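Side-chain contacts in sortase family protein (Streptococcus agalactiae, PDB 4D7W), which probably acts as a cysteine transpeptidase of the sortase C class, taking part in the assembly of type 2B pili on the cell surface of this streptococcus: residues M6-R11 / L55-T60; N18-I23 / S136-T141. All coordinates share one frame; numbering follows the deposited sequence.

Interaction 1. Residues M6-R11 / L55-T60; sequences MDYQDR and LAIDKT
The guanidinium of Arg11 carries the CB of Asp58 on one face, 3.9 Å above its plane and displaced toward the rim, while the phenol ring of Tyr8 takes a water in its plane at the hydroxyl edge and meets the CD1 methyl of Ile57 obliquely. The contact packs helix 3-13, in the N-terminal helical part of a sortase beta-barrel fold, against the irregular link that leads from helix 45-52 into strand 62-68. Ile57 CD1 lies between the Tyr8 ring and the aliphatic part of Arg11. It is 3.6 Å from Tyr8 CE1 and 3.7 Å from Arg11 CG, and it is put there by a CG1 held between the backbone N and carbonyl carbon (chi1 70°) with the rest of the chain extended. Arg11 runs past Ile57 in the opposite direction and bends at chi2 (106°), which brings the guanidinium round to the Ile57 carbonyl. NE and NH2 both lie near that oxygen, but both bonds are weak and bent: Arg11 NE lies 3.2 Å from Ile57 O with an N-H...O angle of only 129°. The carboxylate of Asp58 stays apart from the guanidinium, so no salt bridge forms, although the opposite charges may attract at longer range. Tyr8 OH accepts from the backbone N of Leu138 in the neighbouring hairpin turn and donates to the water, which in turn donates to Leu55 O. Within the link, Asp58 closes an Asx turn. Asp58 OD1 accepts from Thr60 N at 2.9 Å and from Thr60 OG1 at 2.7 Å, both donors reaching it from the same face of the carboxylate.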
loop_
_atom_site.group_PDB
_atom_site.type_symbol
_atom_site.label_atom_id
_atom_site.label_comp_id
_atom_site.label_asym_id
_atom_site.label_seq_id
_atom_site.Cartn_x
_atom_site.Cartn_y
_atom_site.Cartn_z
ATOM N N MET A 6 8.947 6.227 13.575
ATOM C CA MET A 6 10.203 6.802 14.055
ATOM C C MET A 6 11.354 5.805 13.964
ATOM O O MET A 6 12.430 6.141 13.472
ATOM C CB MET A 6 10.060 7.291 15.498
ATOM C CG MET A 6 9.179 8.524 15.648
ATOM S SD MET A 6 9.254 9.269 17.296
ATOM C CE MET A 6 8.528 7.975 18.310
ATOM N N ASP A 7 11.120 4.582 14.438
ATOM C CA ASP A 7 12.122 3.514 14.387
ATOM C C ASP A 7 12.537 3.185 12.954
ATOM O O ASP A 7 13.704 2.920 12.673
ATOM C CB ASP A 7 11.595 2.243 15.062
ATOM C CG ASP A 7 11.442 2.395 16.568
ATOM O OD1 ASP A 7 12.120 3.265 17.159
ATOM O OD2 ASP A 7 10.642 1.635 17.158
ATOM N N TYR A 8 11.564 3.172 12.059
ATOM C CA TYR A 8 11.830 2.908 10.656
ATOM C C TYR A 8 12.682 4.011 10.046
ATOM O O TYR A 8 13.673 3.742 9.361
ATOM C CB TYR A 8 10.526 2.775 9.884
ATOM C CG TYR A 8 10.718 2.620 8.390
ATOM C CD1 TYR A 8 10.850 1.366 7.809
ATOM C CD2 TYR A 8 10.756 3.743 7.561
ATOM C CE1 TYR A 8 11.018 1.231 6.440
ATOM C CE2 TYR A 8 10.920 3.619 6.193
ATOM C CZ TYR A 8 11.058 2.370 5.636
ATOM O OH TYR A 8 11.234 2.268 4.269
ATOM N N GLN A 9 12.282 5.254 10.294
ATOM C CA GLN A 9 13.028 6.410 9.802
ATOM C C GLN A 9 14.468 6.375 10.295
ATOM O O GLN A 9 15.404 6.546 9.512
ATOM C CB GLN A 9 12.367 7.715 10.243
ATOM C CG GLN A 9 11.039 8.004 9.573
ATOM C CD GLN A 9 10.381 9.265 10.118
ATOM O OE1 GLN A 9 10.707 9.729 11.207
ATOM N NE2 GLN A 9 9.445 9.818 9.357
ATOM N N ASP A 10 14.634 6.155 11.597
ATOM C CA ASP A 10 15.954 6.138 12.205
ATOM C C ASP A 10 16.843 5.063 11.589
ATOM O O ASP A 10 18.038 5.265 11.394
ATOM C CB ASP A 10 15.836 5.940 13.723
ATOM C CG ASP A 10 15.284 7.170 14.419
ATOM O OD1 ASP A 10 15.124 8.205 13.735
ATOM O OD2 ASP A 10 15.033 7.118 15.638
ATOM N N ARG A 11 16.256 3.922 11.268
ATOM C CA ARG A 11 17.017 2.846 10.666
ATOM C C ARG A 11 17.486 3.242 9.268
ATOM O O ARG A 11 18.652 3.074 8.915
ATOM C CB ARG A 11 16.176 1.589 10.597
ATOM C CG ARG A 11 16.936 0.391 10.142
ATOM C CD ARG A 11 17.175 -0.507 11.314
ATOM N NE ARG A 11 17.523 -1.850 10.885
ATOM C CZ ARG A 11 17.774 -2.845 11.723
ATOM N NH1 ARG A 11 17.720 -2.631 13.030
ATOM N NH2 ARG A 11 18.081 -4.047 11.254
ATOM N N LEU A 55 11.611 -4.831 0.128
ATOM C CA LEU A 55 11.428 -3.597 0.901
ATOM C C LEU A 55 11.539 -3.846 2.408
ATOM O O LEU A 55 10.848 -3.219 3.204
ATOM C CB LEU A 55 10.070 -2.952 0.567
ATOM C CG LEU A 55 9.950 -2.539 -0.902
ATOM C CD1 LEU A 55 8.597 -1.878 -1.162
ATOM C CD2 LEU A 55 11.081 -1.605 -1.241
ATOM N N ALA A 56 12.394 -4.783 2.792
ATOM C CA ALA A 56 12.521 -5.161 4.190
ATOM C C ALA A 56 13.856 -4.686 4.723
ATOM O O ALA A 56 14.892 -5.019 4.148
ATOM C CB ALA A 56 12.383 -6.688 4.355
ATOM N N ILE A 57 13.847 -3.896 5.799
ATOM C CA ILE A 57 15.112 -3.464 6.406
ATOM C C ILE A 57 15.284 -3.990 7.830
ATOM O O ILE A 57 16.257 -3.643 8.507
ATOM C CB ILE A 57 15.240 -1.943 6.451
ATOM C CG1 ILE A 57 14.257 -1.362 7.468
ATOM C CG2 ILE A 57 15.040 -1.338 5.055
ATOM C CD1 ILE A 57 14.319 0.156 7.540
ATOM N N ASP A 58 14.338 -4.810 8.281
ATOM C CA ASP A 58 14.418 -5.465 9.586
ATOM C C ASP A 58 13.396 -6.581 9.587
ATOM O O ASP A 58 12.812 -6.866 8.560
ATOM C CB ASP A 58 14.182 -4.476 10.745
ATOM C CG ASP A 58 12.848 -3.719 10.639
ATOM O OD1 ASP A 58 11.839 -4.287 10.166
ATOM O OD2 ASP A 58 12.812 -2.537 11.042
ATOM N N LYS A 59 13.157 -7.201 10.733
ATOM C CA LYS A 59 12.244 -8.341 10.762
ATOM C C LYS A 59 10.775 -7.993 11.059
ATOM O O LYS A 59 9.956 -8.890 11.270
ATOM C CB LYS A 59 12.735 -9.364 11.787
ATOM C CG LYS A 59 14.015 -10.078 11.363
ATOM C CD LYS A 59 14.176 -11.396 12.097
ATOM C CE LYS A 59 15.256 -12.247 11.453
ATOM N NZ LYS A 59 15.040 -13.710 11.685
ATOM N N THR A 60 10.440 -6.708 11.056
ATOM C CA THR A 60 9.110 -6.269 11.477
ATOM C C THR A 60 8.041 -6.340 10.380
ATOM O O THR A 60 6.858 -6.286 10.676
ATOM C CB THR A 60 9.145 -4.825 11.990
ATOM O OG1 THR A 60 9.245 -3.930 10.882
ATOM C CG2 THR A 60 10.342 -4.608 12.892
HETATM O O HOH W 1 11.147 -0.105 3.062
#

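Interaction 2. Residues N18-I23 / S136-T141; sequences NDYKKI and SILNET
This is a surface packing contact without hydrogen bonds, in which one side of helix 17-31 rests on the turn of a beta-hairpin of the sortase barrel. The hairpin, strands 132-137 and 140-152, reverses through a type II' turn from Ile137 to Glu140, and the two residues at its corners, Leu138 and Asn139, make the contact. Asn139 lays its amide over one face of the Tyr20 ring, the two planes 13° apart. Asn139 OD1 sits 3.7 Å above the plane of the Tyr20 ring, offset toward the rim, and Asn139 CG lies 3.8 Å from Tyr20 CE2. With CG between the backbone N and carbonyl carbon (chi1 64°), the amide is folded back over the ring. Asn139 OD1 is buried by this stacking and finds no hydrogen-bond partner in the model. Leu138 supplies the apolar half: Leu138 CB is 4.1 Å from Tyr20 CD1, and Leu138 CD1 reaches Ile23 CG2 at 4.0 Å. The Tyr20 hydroxyl bonds to Val12 O, at the end of helix 3-13, while Leu138 also touches Ile24, so the hairpin turn lies against helix 17-31 close to where helix 3-13 ends.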
loop_
_atom_site.group_PDB
_atom_site.type_symbol
_atom_site.label_atom_id
_atom_site.label_comp_id
_atom_site.label_asym_id
_atom_site.label_seq_id
_atom_site.Cartn_x
_atom_site.Cartn_y
_atom_site.Cartn_z
ATOM N N ASN A 18 24.335 2.729 -1.194
ATOM C CA ASN A 18 24.326 1.486 -1.945
ATOM C C ASN A 18 23.317 0.513 -1.357
ATOM O O ASN A 18 22.879 -0.418 -2.028
ATOM C CB ASN A 18 25.719 0.857 -1.970
ATOM C CG ASN A 18 26.590 1.405 -3.092
ATOM O OD1 ASN A 18 26.353 2.506 -3.601
ATOM N ND2 ASN A 18 27.599 0.630 -3.493
ATOM N N ASP A 19 22.956 0.735 -0.096
ATOM C CA ASP A 19 21.913 -0.052 0.559
ATOM C C ASP A 19 20.540 0.261 -0.033
ATOM O O ASP A 19 19.769 -0.663 -0.321
ATOM C CB ASP A 19 21.898 0.202 2.075
ATOM C CG ASP A 19 23.044 -0.494 2.808
ATOM O OD1 ASP A 19 23.275 -1.701 2.558
ATOM O OD2 ASP A 19 23.706 0.168 3.642
ATOM N N TYR A 20 20.229 1.553 -0.206
ATOM C CA TYR A 20 18.967 1.945 -0.853
ATOM C C TYR A 20 18.885 1.311 -2.226
ATOM O O TYR A 20 17.873 0.725 -2.580
ATOM C CB TYR A 20 18.825 3.465 -1.020
ATOM C CG TYR A 20 18.859 4.272 0.254
ATOM C CD1 TYR A 20 18.262 3.807 1.419
ATOM C CD2 TYR A 20 19.499 5.510 0.289
ATOM C CE1 TYR A 20 18.302 4.557 2.595
ATOM C CE2 TYR A 20 19.548 6.268 1.449
ATOM C CZ TYR A 20 18.949 5.794 2.605
ATOM O OH TYR A 20 19.010 6.555 3.766
ATOM N N LYS A 21 19.968 1.442 -2.994
ATOM C CA LYS A 21 19.989 0.973 -4.378
ATOM C C LYS A 21 19.672 -0.509 -4.510
ATOM O O LYS A 21 18.914 -0.907 -5.392
ATOM C CB LYS A 21 21.350 1.256 -5.029
ATOM C CG LYS A 21 21.496 2.654 -5.606
ATOM C CD LYS A 21 22.846 2.824 -6.315
ATOM C CE LYS A 21 23.155 4.299 -6.563
ATOM N NZ LYS A 21 24.439 4.504 -7.302
ATOM N N LYS A 22 20.280 -1.329 -3.660
ATOM C CA LYS A 22 20.026 -2.764 -3.687
ATOM C C LYS A 22 18.541 -3.041 -3.447
ATOM O O LYS A 22 17.888 -3.740 -4.219
ATOM C CB LYS A 22 20.884 -3.480 -2.647
ATOM C CG LYS A 22 20.649 -4.983 -2.564
ATOM C CD LYS A 22 21.796 -5.675 -1.826
ATOM C CE LYS A 22 21.391 -7.028 -1.245
ATOM N NZ LYS A 22 20.678 -6.900 0.069
ATOM N N ILE A 23 18.005 -2.476 -2.376
ATOM C CA ILE A 23 16.612 -2.733 -2.020
ATOM C C ILE A 23 15.623 -2.168 -3.050
ATOM O O ILE A 23 14.669 -2.852 -3.458
ATOM C CB ILE A 23 16.301 -2.168 -0.606
ATOM C CG1 ILE A 23 17.184 -2.874 0.431
ATOM C CG2 ILE A 23 14.827 -2.375 -0.277
ATOM C CD1 ILE A 23 17.211 -2.234 1.811
ATOM N N SER A 136 5.896 6.793 1.764
ATOM C CA SER A 136 7.310 7.068 1.930
ATOM C C SER A 136 7.996 5.742 2.134
ATOM O O SER A 136 7.619 4.982 3.018
ATOM C CB SER A 136 7.543 8.006 3.105
ATOM O OG SER A 136 6.742 9.167 2.943
ATOM N N ILE A 137 8.970 5.453 1.282
ATOM C CA ILE A 137 9.649 4.165 1.303
ATOM C C ILE A 137 11.146 4.449 1.228
ATOM O O ILE A 137 11.617 5.083 0.286
ATOM C CB ILE A 137 9.162 3.268 0.147
ATOM C CG1 ILE A 137 7.688 2.876 0.370
ATOM C CG2 ILE A 137 10.033 2.032 0.005
ATOM C CD1 ILE A 137 6.976 2.501 -0.882
ATOM N N LEU A 138 11.884 4.029 2.251
ATOM C CA LEU A 138 13.287 4.411 2.374
ATOM C C LEU A 138 13.402 5.942 2.362
ATOM O O LEU A 138 12.702 6.640 3.110
ATOM C CB LEU A 138 14.117 3.781 1.251
ATOM C CG LEU A 138 14.023 2.250 1.259
ATOM C CD1 LEU A 138 14.900 1.637 0.203
ATOM C CD2 LEU A 138 14.384 1.699 2.632
ATOM N N ASN A 139 14.259 6.464 1.495
ATOM C CA ASN A 139 14.451 7.905 1.403
ATOM C C ASN A 139 13.601 8.564 0.314
ATOM O O ASN A 139 13.874 9.693 -0.092
ATOM C CB ASN A 139 15.931 8.214 1.146
ATOM C CG ASN A 139 16.419 7.677 -0.207
ATOM O OD1 ASN A 139 16.020 6.589 -0.643
ATOM N ND2 ASN A 139 17.288 8.443 -0.873
ATOM N N GLU A 140 12.582 7.868 -0.175
ATOM C CA GLU A 140 11.858 8.378 -1.333
ATOM C C GLU A 140 10.368 8.540 -1.121
ATOM O O GLU A 140 9.772 7.899 -0.267
ATOM C CB GLU A 140 12.116 7.474 -2.531
ATOM C CG GLU A 140 13.436 7.828 -3.232
ATOM C CD GLU A 140 14.041 6.658 -3.963
ATOM O OE1 GLU A 140 13.490 5.545 -3.847
ATOM O OE2 GLU A 140 15.065 6.848 -4.649
ATOM N N THR A 141 9.771 9.394 -1.935
ATOM C CA THR A 141 8.359 9.708 -1.832
ATOM C C THR A 141 7.650 9.301 -3.111
ATOM O O THR A 141 8.182 9.485 -4.219
ATOM C CB THR A 141 8.148 11.196 -1.554
ATOM O OG1 THR A 141 8.591 11.485 -0.226
ATOM C CG2 THR A 141 6.681 11.552 -1.656
#

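Overall arrangement
The two contacts lie on the same side of the chain's centre, with their own centres about 11 Å apart, and they join directly. Ile57 of interaction 1 packs on Leu138 of interaction 2 and Leu55 on Ile23, with the Tyr8 hydroxyl as a polar joint beside them. Along the chain the segments alternate: 6-11, 18-23, 55-60, 136-141. Helices 3-13 and 17-31 follow one another, and each meets a later piece of chain, the link before strand 62-68 and the hairpin of strands 132-137 and 140-152. Strands 62-68 and 132-137 pair in the sheet, so the N-terminal helices are fastened to one adjoining region of the sortase fold.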